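Local coordinates for aluminum resistance protein (Clostridium novyi, PDB 3I16) that binds pyridoxal-5'-phosphate and probably acts as a carbon-sulfur lyase of the methionine gamma-lyase family, with an inferred role in aluminium resistance, at residues Ala382-Gln385 with Ile389-Ser392; Thr136-Ser139 with Leu144-Phe147; Pro162-Ile167 with Val203-Asn208. One frame throughout, in Å; residues are numbered along the deposited sequence.

Contact 1. Residues Ala382-Gln385 with Ile389-Ser392; sequences AFIQ and IELS
A382 and E390 bring the two backbones closest, with their CA atoms 6.3 Å apart. Neither backbone is regular where they touch, and no main-chain hydrogen bond joins the two segments. The gap is spanned by the side chain of E390. Its CG lies anti to the carbonyl carbon (chi1 -64°), and the chain runs out extended to the backbone of 382-385. There the carboxylate takes two successive N-H groups, one on each oxygen. F383 N donates to E390 OE1 at 2.9 Å, from the syn side and slightly out of the carboxylate plane. I384 N donates to E390 OE2 at 3.0 Å and meets the syn lone pair. Both bonds are within 20° of straight. This two-pronged grip fixes the rotation of the buried carboxylate and satisfies both of its oxygens with backbone N-H groups. Apolar groups border it. A382 CB lies 3.5 Å from E390 CD. The F383 ring meets the carboxylate at its edge: CD2 lies 3.3 Å from E390 OE1, and the two planes are 24° apart. In the second subunit, F383 packs on Q292 and I384 on R288. Q385 is hydrogen-bonded to the third subunit. I389 packs on helix 287-318. The glutamate thus closes, through two backbone N-H groups, the loop between neighbouring antiparallel strands 376-379 and 392-396.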
loop_
_atom_site.group_PDB
_atom_site.type_symbol
_atom_site.label_atom_id
_atom_site.label_comp_id
_atom_site.label_asym_id
_atom_site.label_seq_id
_atom_site.Cartn_x
_atom_site.Cartn_y
_atom_site.Cartn_z
ATOM N N ALA B 382 -4.413 -5.997 18.936
ATOM C CA ALA B 382 -3.833 -4.786 18.365
ATOM C C ALA B 382 -4.049 -4.532 16.865
ATOM O O ALA B 382 -4.258 -5.452 16.085
ATOM C CB ALA B 382 -2.331 -4.822 18.663
ATOM N N PHE B 383 -3.981 -3.259 16.482
ATOM C CA PHE B 383 -4.029 -2.865 15.078
ATOM C C PHE B 383 -2.749 -3.351 14.363
ATOM O O PHE B 383 -2.816 -3.805 13.241
ATOM C CB PHE B 383 -4.194 -1.348 14.954
ATOM C CG PHE B 383 -5.516 -0.857 15.452
ATOM C CD1 PHE B 383 -6.630 -0.888 14.628
ATOM C CD2 PHE B 383 -5.661 -0.390 16.748
ATOM C CE1 PHE B 383 -7.861 -0.457 15.083
ATOM C CE2 PHE B 383 -6.907 0.038 17.214
ATOM C CZ PHE B 383 -7.997 0.013 16.378
ATOM N N ILE B 384 -1.606 -3.261 15.051
ATOM C CA ILE B 384 -0.319 -3.680 14.542
ATOM C C ILE B 384 0.085 -4.909 15.363
ATOM O O ILE B 384 0.236 -4.825 16.592
ATOM C CB ILE B 384 0.713 -2.551 14.637
ATOM C CG1 ILE B 384 0.280 -1.330 13.798
ATOM C CG2 ILE B 384 2.108 -3.059 14.241
ATOM C CD1 ILE B 384 0.139 -1.549 12.248
ATOM N N GLN B 385 0.245 -6.047 14.683
ATOM C CA GLN B 385 0.459 -7.342 15.358
ATOM C C GLN B 385 1.689 -7.367 16.259
ATOM O O GLN B 385 2.808 -7.158 15.812
ATOM C CB GLN B 385 0.555 -8.474 14.354
ATOM C CG GLN B 385 0.490 -9.874 15.007
ATOM C CD GLN B 385 1.132 -10.947 14.136
ATOM O OE1 GLN B 385 2.306 -10.859 13.803
ATOM N NE2 GLN B 385 0.376 -11.965 13.791
ATOM N N ILE B 389 3.152 -0.926 22.337
ATOM C CA ILE B 389 2.762 0.442 22.658
ATOM C C ILE B 389 1.215 0.466 22.664
ATOM O O ILE B 389 0.614 1.412 23.164
ATOM C CB ILE B 389 3.376 1.512 21.708
ATOM C CG1 ILE B 389 3.164 2.927 22.273
ATOM C CG2 ILE B 389 2.826 1.391 20.303
ATOM C CD1 ILE B 389 3.719 3.153 23.696
ATOM N N GLU B 390 0.582 -0.563 22.099
ATOM C CA GLU B 390 -0.869 -0.755 22.223
ATOM C C GLU B 390 -1.055 -1.584 23.476
ATOM O O GLU B 390 -0.153 -2.347 23.818
ATOM C CB GLU B 390 -1.479 -1.500 21.027
ATOM C CG GLU B 390 -1.349 -0.710 19.721
ATOM C CD GLU B 390 -2.059 -1.341 18.567
ATOM O OE1 GLU B 390 -3.290 -1.553 18.668
ATOM O OE2 GLU B 390 -1.410 -1.570 17.506
ATOM N N LEU B 391 -2.192 -1.416 24.162
ATOM C CA LEU B 391 -2.457 -2.132 25.400
ATOM C C LEU B 391 -2.199 -3.610 25.204
ATOM O O LEU B 391 -2.765 -4.234 24.309
ATOM C CB LEU B 391 -3.900 -1.924 25.888
ATOM C CG LEU B 391 -4.225 -2.564 27.253
ATOM C CD1 LEU B 391 -3.371 -1.973 28.384
ATOM C CD2 LEU B 391 -5.723 -2.462 27.618
ATOM N N SER B 392 -1.354 -4.165 26.064
ATOM C CA SER B 392 -0.949 -5.558 25.974
ATOM C C SER B 392 -0.442 -6.012 27.339
ATOM O O SER B 392 -0.175 -5.186 28.225
ATOM C CB SER B 392 0.172 -5.674 24.935
ATOM O OG SER B 392 1.198 -4.732 25.230
#

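Contact 2. Residues Thr136-Ser139 with Leu144-Phe147; sequences TENS and LKEF. With EDO (1,2-ethanediol), chain C.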
loop_
_atom_site.group_PDB
_atom_site.type_symbol
_atom_site.label_atom_id
_atom_site.label_comp_id
_atom_site.label_asym_id
_atom_site.label_seq_id
_atom_site.Cartn_x
_atom_site.Cartn_y
_atom_site.Cartn_z
ATOM N N THR B 136 24.140 -19.772 26.099
ATOM C CA THR B 136 24.072 -21.132 26.579
ATOM C C THR B 136 24.029 -22.082 25.386
ATOM O O THR B 136 24.968 -22.853 25.168
ATOM C CB THR B 136 22.833 -21.346 27.488
ATOM N N GLU B 137 22.967 -21.986 24.591
ATOM C CA GLU B 137 22.752 -22.916 23.502
ATOM C C GLU B 137 23.389 -22.465 22.182
ATOM O O GLU B 137 23.327 -21.272 21.799
ATOM C CB GLU B 137 21.248 -23.138 23.311
ATOM N N ASN B 138 23.998 -23.431 21.497
ATOM C CA ASN B 138 24.607 -23.215 20.185
ATOM C C ASN B 138 24.297 -24.425 19.303
ATOM O O ASN B 138 24.675 -25.543 19.623
ATOM C CB ASN B 138 26.106 -22.955 20.314
ATOM C CG ASN B 138 26.400 -21.522 20.728
ATOM O OD1 ASN B 138 26.137 -20.582 19.973
ATOM N ND2 ASN B 138 26.937 -21.346 21.935
ATOM N N SER B 139 23.587 -24.182 18.211
ATOM C CA SER B 139 23.136 -25.239 17.322
ATOM C C SER B 139 23.451 -24.916 15.868
ATOM O O SER B 139 22.712 -25.276 14.990
ATOM C CB SER B 139 21.630 -25.409 17.514
ATOM O OG SER B 139 20.989 -24.166 17.317
ATOM N N LEU B 144 26.957 -15.083 17.662
ATOM C CA LEU B 144 28.217 -14.380 17.886
ATOM C C LEU B 144 29.344 -15.354 18.290
ATOM O O LEU B 144 30.461 -15.314 17.739
ATOM C CB LEU B 144 28.032 -13.323 18.994
ATOM C CG LEU B 144 27.200 -12.091 18.667
ATOM C CD1 LEU B 144 27.076 -11.206 19.901
ATOM C CD2 LEU B 144 27.817 -11.336 17.558
ATOM N N LYS B 145 29.035 -16.257 19.217
ATOM C CA LYS B 145 30.018 -17.233 19.715
ATOM C C LYS B 145 30.543 -18.088 18.567
ATOM O O LYS B 145 31.761 -18.298 18.442
ATOM C CB LYS B 145 29.408 -18.116 20.799
ATOM C CG LYS B 145 30.420 -18.930 21.594
ATOM C CD LYS B 145 29.679 -19.834 22.564
ATOM C CE LYS B 145 30.495 -20.223 23.793
ATOM N NZ LYS B 145 29.627 -20.962 24.783
ATOM N N GLU B 146 29.628 -18.518 17.692
ATOM C CA GLU B 146 29.992 -19.330 16.521
ATOM C C GLU B 146 30.861 -18.565 15.513
ATOM O O GLU B 146 31.517 -19.173 14.692
ATOM C CB GLU B 146 28.748 -19.963 15.893
ATOM C CG GLU B 146 28.186 -21.040 16.844
ATOM C CD GLU B 146 26.786 -21.527 16.527
ATOM O OE1 GLU B 146 26.013 -20.795 15.876
ATOM O OE2 GLU B 146 26.453 -22.649 16.984
ATOM N N PHE B 147 30.892 -17.241 15.622
ATOM C CA PHE B 147 31.764 -16.403 14.807
ATOM C C PHE B 147 33.001 -15.886 15.586
ATOM O O PHE B 147 33.655 -14.922 15.170
ATOM C CB PHE B 147 30.947 -15.294 14.130
ATOM C CG PHE B 147 30.217 -15.780 12.913
ATOM C CD1 PHE B 147 30.855 -15.814 11.671
ATOM C CD2 PHE B 147 28.959 -16.302 13.019
ATOM C CE1 PHE B 147 30.211 -16.310 10.555
ATOM C CE2 PHE B 147 28.300 -16.787 11.910
ATOM C CZ PHE B 147 28.930 -16.796 10.670
HETATM C C1 EDO C . 19.657 -25.025 10.915
HETATM O O1 EDO C . 18.439 -24.754 11.610
HETATM C C2 EDO C . 20.805 -24.378 11.676
HETATM O O2 EDO C . 20.978 -25.049 12.927
HETATM O O HOH W 1 23.687 -21.509 17.324
#
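N138 and E146 meet across a surface loop that folds back on itself between helix 129-133 and strand 150-153. K145 and E146 form a short 3-10 turn, in which F147 N bonds to L144 O. The side chains of N138 and E146 slide past each other in opposite directions. Their amide and carboxylate planes are 48° apart. N138 CB comes 3.4 Å from E146 OE2, and N138 OD1 lies 3.6 Å from E146 CD. These are packing contacts, since no direct hydrogen bond crosses between the segments. K145 passes N138 at about a right angle, and its extended chain brings CD to 3.2 Å from N138 ND2. A water completes the link. It accepts from S139 N at 2.8 Å and donates to E146 OE1 at 2.8 Å. The polar ends find their main partners in the rest of the loop. Three backbone N-H groups converge on one carboxylate: those of G142 and S143 on E146 OE1, and that of N140 on E146 OE2. N138 is held by S143 OG and G134 O. An ethanediol, probably from the crystallisation liquor, donates to S139 O and also bonds to E265 of the third subunit. F147 touches L112 of the third subunit. L144 packs on L108 and F109 of helix 100-111. Backbone bonds join L144 to V132 and K145 to I133, both in helix 129-133.

Contact 3. Residues Pro162-Ile167 with Val203-Asn208; sequences PNLEEI and VDCVKN
C205 packs against L164 and I167 in a helix-helix contact of the alpha/beta domain built round the seven-stranded sheet, as in fold-type I pyridoxal-phosphate enzymes. The helices are 164-173 and 196-209. Strand 177-183 comes between them in the chain. Helix 196-209 lies in the beta-alpha-beta crossover between parallel neighbouring strands 177-183 and 214-218. The second segment starts with V203, whose CB points away from 162-167. It packs on C215 of strand 214-218. D204 faces solvent and makes a salt bridge to K200, one turn earlier. C205 follows and points toward the other helix. Its SG lies anti to the backbone N (chi1 174°). This puts the sulfur 3.8 Å from L164 O and 4.1 Å from L164 CB. The branch of L164 that touches is CD2, 4.0 Å from C205 CB. I167 CG2 comes to the sulfur of C205 from the next turn of its helix, at 4.3 Å. C205 also touches E168 of the same helix. V206 adds a second point of packing. Its CG2 is 4.1 Å from I167 CG2, a methyl-to-methyl contact. V206 also reaches L171 and C215, so it bridges the neighbouring helix and the sheet. K207 takes no part in the contact; its NZ makes a salt bridge to D236 and hydrogen bonds to the carbonyls of K211 and I213. N208 closes the segment with a backbone bond to D204 O. All contacts between the two segments are apolar or van der Waals. The start of helix 164-173 is fixed by its N-cap, N163. E166 N donates to N163 OD1 at 3.2 Å, with the donor above the carbonyl plane, 67° out of it.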
loop_
_atom_site.group_PDB
_atom_site.type_symbol
_atom_site.label_atom_id
_atom_site.label_comp_id
_atom_site.label_asym_id
_atom_site.label_seq_id
_atom_site.Cartn_x
_atom_site.Cartn_y
_atom_site.Cartn_z
ATOM N N PRO B 162 23.712 -0.467 38.930
ATOM C CA PRO B 162 24.909 -0.991 38.245
ATOM C C PRO B 162 26.060 -1.223 39.206
ATOM O O PRO B 162 26.254 -0.413 40.124
ATOM C CB PRO B 162 25.268 0.123 37.263
ATOM C CG PRO B 162 23.969 0.864 37.029
ATOM C CD PRO B 162 23.197 0.763 38.304
ATOM N N ASN B 163 26.793 -2.326 39.022
ATOM C CA ASN B 163 27.938 -2.636 39.859
ATOM C C ASN B 163 29.185 -2.094 39.159
ATOM O O ASN B 163 29.936 -2.830 38.505
ATOM C CB ASN B 163 28.063 -4.142 40.095
ATOM C CG ASN B 163 29.130 -4.476 41.121
ATOM O OD1 ASN B 163 29.929 -3.620 41.508
ATOM N ND2 ASN B 163 29.154 -5.725 41.569
ATOM N N LEU B 164 29.409 -0.798 39.339
ATOM C CA LEU B 164 30.477 -0.099 38.660
ATOM C C LEU B 164 31.852 -0.658 39.006
ATOM O O LEU B 164 32.681 -0.836 38.124
ATOM C CB LEU B 164 30.402 1.405 38.937
ATOM C CG LEU B 164 29.125 2.155 38.543
ATOM C CD1 LEU B 164 29.248 3.643 38.938
ATOM C CD2 LEU B 164 28.787 2.014 37.046
ATOM N N GLU B 165 32.082 -0.983 40.268
ATOM C CA GLU B 165 33.380 -1.512 40.678
ATOM C C GLU B 165 33.684 -2.826 39.977
ATOM O O GLU B 165 34.802 -3.043 39.536
ATOM C CB GLU B 165 33.460 -1.675 42.196
ATOM C CG GLU B 165 33.196 -0.354 42.948
ATOM C CD GLU B 165 33.583 -0.387 44.412
ATOM O OE1 GLU B 165 34.078 -1.433 44.896
ATOM O OE2 GLU B 165 33.397 0.655 45.086
ATOM N N GLU B 166 32.689 -3.700 39.843
ATOM C CA GLU B 166 32.900 -4.968 39.143
ATOM C C GLU B 166 33.095 -4.734 37.629
ATOM O O GLU B 166 33.943 -5.376 37.007
ATOM C CB GLU B 166 31.736 -5.931 39.430
ATOM C CG GLU B 166 31.943 -7.363 38.922
ATOM C CD GLU B 166 33.110 -8.073 39.582
ATOM O OE1 GLU B 166 33.561 -7.631 40.666
ATOM O OE2 GLU B 166 33.569 -9.093 39.026
ATOM N N ILE B 167 32.319 -3.819 37.041
ATOM C CA ILE B 167 32.470 -3.484 35.613
ATOM C C ILE B 167 33.925 -3.076 35.344
ATOM O O ILE B 167 34.604 -3.638 34.475
ATOM C CB ILE B 167 31.481 -2.366 35.177
ATOM C CG1 ILE B 167 30.041 -2.898 35.152
ATOM C CG2 ILE B 167 31.824 -1.830 33.778
ATOM C CD1 ILE B 167 29.019 -1.845 35.018
ATOM N N VAL B 203 28.365 4.586 31.335
ATOM C CA VAL B 203 29.196 5.090 30.230
ATOM C C VAL B 203 30.461 5.754 30.760
ATOM O O VAL B 203 31.582 5.377 30.344
ATOM C CB VAL B 203 28.418 6.010 29.295
ATOM C CG1 VAL B 203 29.333 6.578 28.218
ATOM C CG2 VAL B 203 27.274 5.233 28.681
ATOM N N ASP B 204 30.312 6.693 31.700
ATOM C CA ASP B 204 31.491 7.356 32.288
ATOM C C ASP B 204 32.496 6.368 32.888
ATOM O O ASP B 204 33.706 6.518 32.739
ATOM C CB ASP B 204 31.078 8.381 33.352
ATOM C CG ASP B 204 30.350 9.554 32.762
ATOM O OD1 ASP B 204 30.333 9.674 31.529
ATOM O OD2 ASP B 204 29.795 10.358 33.526
ATOM N N CYS B 205 31.985 5.348 33.552
ATOM C CA CYS B 205 32.829 4.334 34.146
ATOM C C CYS B 205 33.620 3.538 33.086
ATOM O O CYS B 205 34.844 3.331 33.209
ATOM C CB CYS B 205 31.932 3.410 34.967
ATOM S SG CYS B 205 32.718 1.990 35.652
ATOM N N VAL B 206 32.921 3.083 32.057
ATOM C CA VAL B 206 33.543 2.291 30.984
ATOM C C VAL B 206 34.622 3.084 30.222
ATOM O O VAL B 206 35.747 2.601 30.032
ATOM C CB VAL B 206 32.478 1.773 29.988
ATOM C CG1 VAL B 206 33.131 1.178 28.708
ATOM C CG2 VAL B 206 31.562 0.766 30.669
ATOM N N LYS B 207 34.255 4.289 29.777
ATOM C CA LYS B 207 35.142 5.164 29.028
ATOM C C LYS B 207 36.379 5.572 29.854
ATOM O O LYS B 207 37.448 5.845 29.308
ATOM C CB LYS B 207 34.395 6.423 28.580
ATOM C CG LYS B 207 33.232 6.222 27.616
ATOM C CD LYS B 207 33.670 5.748 26.276
ATOM C CE LYS B 207 32.479 5.629 25.349
ATOM N NZ LYS B 207 32.895 5.179 24.007
ATOM N N ASN B 208 36.229 5.623 31.174
ATOM C CA ASN B 208 37.369 5.938 32.039
ATOM C C ASN B 208 38.414 4.818 32.039
ATOM O O ASN B 208 39.571 5.073 32.351
ATOM C CB ASN B 208 36.924 6.231 33.473
ATOM C CG ASN B 208 38.078 6.632 34.351
ATOM O OD1 ASN B 208 38.804 7.583 34.037
ATOM N ND2 ASN B 208 38.276 5.904 35.450
#

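Along the chain, contact 2 comes first, then contact 3, then contact 1. Contacts 2 and 3 both belong to the part built round the seven-stranded sheet. Contact 2 precedes 150-153, one of the sheet's two edge strands within the chain, and contact 3 joins two of its helices. Their centres are 27 Å apart. Contact 1 lies in a loop of the six-stranded antiparallel sheet, 33 Å from contact 2 and 37 Å from contact 3, centre to centre. Contacts 1 and 3 lie on opposite sides of the chain's centre. Contacts 1 and 2 reach the third subunit, and contact 1 the second as well; contact 3 packs within its own chain. Two therefore lie at the tetramer's interfaces.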